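Long-range contact in RTX-adhesin (PDB 5IRB), which helps attach an Antarctic bacterium to diatoms and ice, this piece being a calcium-binding part of the much longer adhesin: residues 250-255 with 292-297. Sequence-based numbering, arbitrary orientation.
Sequences EGDTVT and VTSSDA. With CA (calcium ion), chain D.
S294 OG donates a very short 2.5 Å hydrogen bond to D252 OD2. The pair lies where two antiparallel strands, 253-258 and 287-295, begin to part. Both strands belong to a mixed sheet in the last of three similar β-rich domains, whose fold resembles an Ig-like β-sandwich. D252 CG is anti to its carbonyl carbon (chi1 -82°), which swings the carboxylate across to the other strand. OD2 has three partners. Besides S294 OG it accepts from the backbone N of A249, and a water lies 2.9 Å from D252 OD2 and probably donates to it. That water also accepts from the backbone N of S295, so it extends the link one residue further along. Such donors would probably stabilise a charged carboxylate.

Between the two segments one direct backbone bond forms, from T293 N to T253 O, with an N-H...O angle of 165°; the next along the strands is between T255 and V291. T253 O also takes a CA-H...O contact from V292 CA at 3.3 Å. In the return direction a water stands in. It accepts from T253 N and donates to T293 O, bridging strands that have already begun to spread. T293 OG1 is hydrogen-bonded chiefly to D303 OD1 on strand 301-312; a further water donates to it and also lies near T255 OG1.

V254 and V292 form a non-hydrogen-bonded pair with CA atoms 4.5 Å apart. Their side chains lie on the same buried face of the sheet. V254 CG2 meets V292 CG2 at 3.9 Å, the two side chains crossing at a slant, and V292 CG1 also reaches D252 CB. Past S295 the chain leaves the sheet and enters a calcium site completed by D209, S211 and waters. D209 and S211 follow strand 197-208 of the preceding domain, so the ion ties the domain junction to the end of strand 287-295 and probably helps stiffen it. There D296 OD1 accepts from N300 N, which helps orient the carboxylate, while D296 OD2 binds the calcium ion at 2.2 Å.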
loop_
_atom_site.group_PDB
_atom_site.type_symbol
_atom_site.label_atom_id
_atom_site.label_comp_id
_atom_site.label_asym_id
_atom_site.label_seq_id
_atom_site.Cartn_x
_atom_site.Cartn_y
_atom_site.Cartn_z
ATOM N N GLU A 250 -4.595 17.492 33.717
ATOM C CA GLU A 250 -4.032 18.784 34.108
ATOM C C GLU A 250 -3.991 19.731 32.920
ATOM O O GLU A 250 -3.545 19.348 31.850
ATOM C CB GLU A 250 -2.621 18.629 34.666
ATOM C CG GLU A 250 -2.031 19.940 35.188
ATOM C CD GLU A 250 -0.605 19.789 35.664
ATOM O OE1 GLU A 250 -0.079 18.657 35.620
ATOM O OE2 GLU A 250 -0.019 20.802 36.110
ATOM N N GLY A 251 -4.447 20.967 33.104
ATOM C CA GLY A 251 -4.470 21.921 32.008
ATOM C C GLY A 251 -5.787 22.009 31.262
ATOM O O GLY A 251 -6.008 22.966 30.506
ATOM N N ASP A 252 -6.665 21.027 31.458
ATOM C CA ASP A 252 -7.975 21.079 30.829
ATOM C C ASP A 252 -8.739 22.336 31.256
ATOM O O ASP A 252 -8.624 22.791 32.396
ATOM C CB ASP A 252 -8.779 19.830 31.187
ATOM C CG ASP A 252 -8.423 18.627 30.314
ATOM O OD1 ASP A 252 -7.563 18.775 29.416
ATOM O OD2 ASP A 252 -9.016 17.539 30.538
ATOM N N THR A 253 -9.572 22.859 30.365
ATOM C CA THR A 253 -10.337 24.065 30.669
ATOM C C THR A 253 -11.569 23.721 31.480
ATOM O O THR A 253 -12.280 22.763 31.157
ATOM C CB THR A 253 -10.752 24.804 29.392
ATOM O OG1 THR A 253 -9.575 25.266 28.718
ATOM C CG2 THR A 253 -11.653 26.010 29.728
ATOM N N VAL A 254 -11.799 24.506 32.538
ATOM C CA VAL A 254 -13.009 24.423 33.333
ATOM C C VAL A 254 -13.843 25.673 33.070
ATOM O O VAL A 254 -13.363 26.792 33.217
ATOM C CB VAL A 254 -12.721 24.333 34.854
ATOM C CG1 VAL A 254 -13.988 23.946 35.584
ATOM C CG2 VAL A 254 -11.604 23.319 35.148
ATOM N N THR A 255 -15.086 25.483 32.663
ATOM C CA THR A 255 -15.937 26.607 32.306
ATOM C C THR A 255 -17.150 26.619 33.206
ATOM O O THR A 255 -17.792 25.590 33.376
ATOM C CB THR A 255 -16.364 26.534 30.838
ATOM O OG1 THR A 255 -15.192 26.559 30.018
ATOM C CG2 THR A 255 -17.269 27.722 30.466
ATOM N N VAL A 292 -15.922 20.636 32.259
ATOM C CA VAL A 292 -14.518 20.408 31.899
ATOM C C VAL A 292 -14.423 19.835 30.479
ATOM O O VAL A 292 -15.138 18.896 30.125
ATOM C CB VAL A 292 -13.820 19.494 32.904
ATOM C CG1 VAL A 292 -12.406 19.104 32.422
ATOM C CG2 VAL A 292 -13.767 20.205 34.282
ATOM N N THR A 293 -13.588 20.465 29.655
ATOM C CA THR A 293 -13.376 20.043 28.273
ATOM C C THR A 293 -12.072 19.247 28.187
ATOM O O THR A 293 -11.003 19.760 28.526
ATOM C CB THR A 293 -13.335 21.225 27.305
ATOM O OG1 THR A 293 -14.629 21.846 27.270
ATOM C CG2 THR A 293 -12.970 20.737 25.871
ATOM N N SER A 294 -12.177 17.980 27.785
ATOM C CA SER A 294 -10.997 17.143 27.645
ATOM C C SER A 294 -10.819 16.566 26.236
ATOM O O SER A 294 -11.674 16.687 25.371
ATOM C CB SER A 294 -11.040 16.011 28.667
ATOM O OG SER A 294 -11.213 16.509 30.003
ATOM N N SER A 295 -9.676 15.934 26.026
ATOM C CA SER A 295 -9.416 15.266 24.765
ATOM C C SER A 295 -8.488 14.075 24.995
ATOM O O SER A 295 -7.735 14.049 25.967
ATOM C CB SER A 295 -8.851 16.280 23.767
ATOM O OG SER A 295 -7.590 16.711 24.226
ATOM N N ASP A 296 -8.606 13.057 24.142
ATOM C CA ASP A 296 -7.666 11.936 24.144
ATOM C C ASP A 296 -6.552 12.141 23.102
ATOM O O ASP A 296 -6.540 13.149 22.390
ATOM C CB ASP A 296 -8.419 10.595 23.963
ATOM C CG ASP A 296 -9.071 10.425 22.570
ATOM O OD1 ASP A 296 -8.824 11.260 21.672
ATOM O OD2 ASP A 296 -9.825 9.434 22.384
ATOM N N ALA A 297 -5.596 11.219 23.044
ATOM C CA ALA A 297 -4.457 11.380 22.140
ATOM C C ALA A 297 -4.879 11.372 20.681
ATOM O O ALA A 297 -4.242 12.021 19.859
ATOM C CB ALA A 297 -3.388 10.280 22.386
HETATM CA CA CA D . -10.535 7.422 22.922
HETATM O O HOH W 1 -7.743 15.963 28.407
HETATM O O HOH W 2 -9.729 21.761 27.739
HETATM O O HOH W 3 -15.160 23.667 29.431
HETATM O O HOH W 4 -11.407 5.548 23.393
HETATM O O HOH W 5 -10.823 8.123 25.330
HETATM O O HOH W 6 -8.438 6.911 23.843
#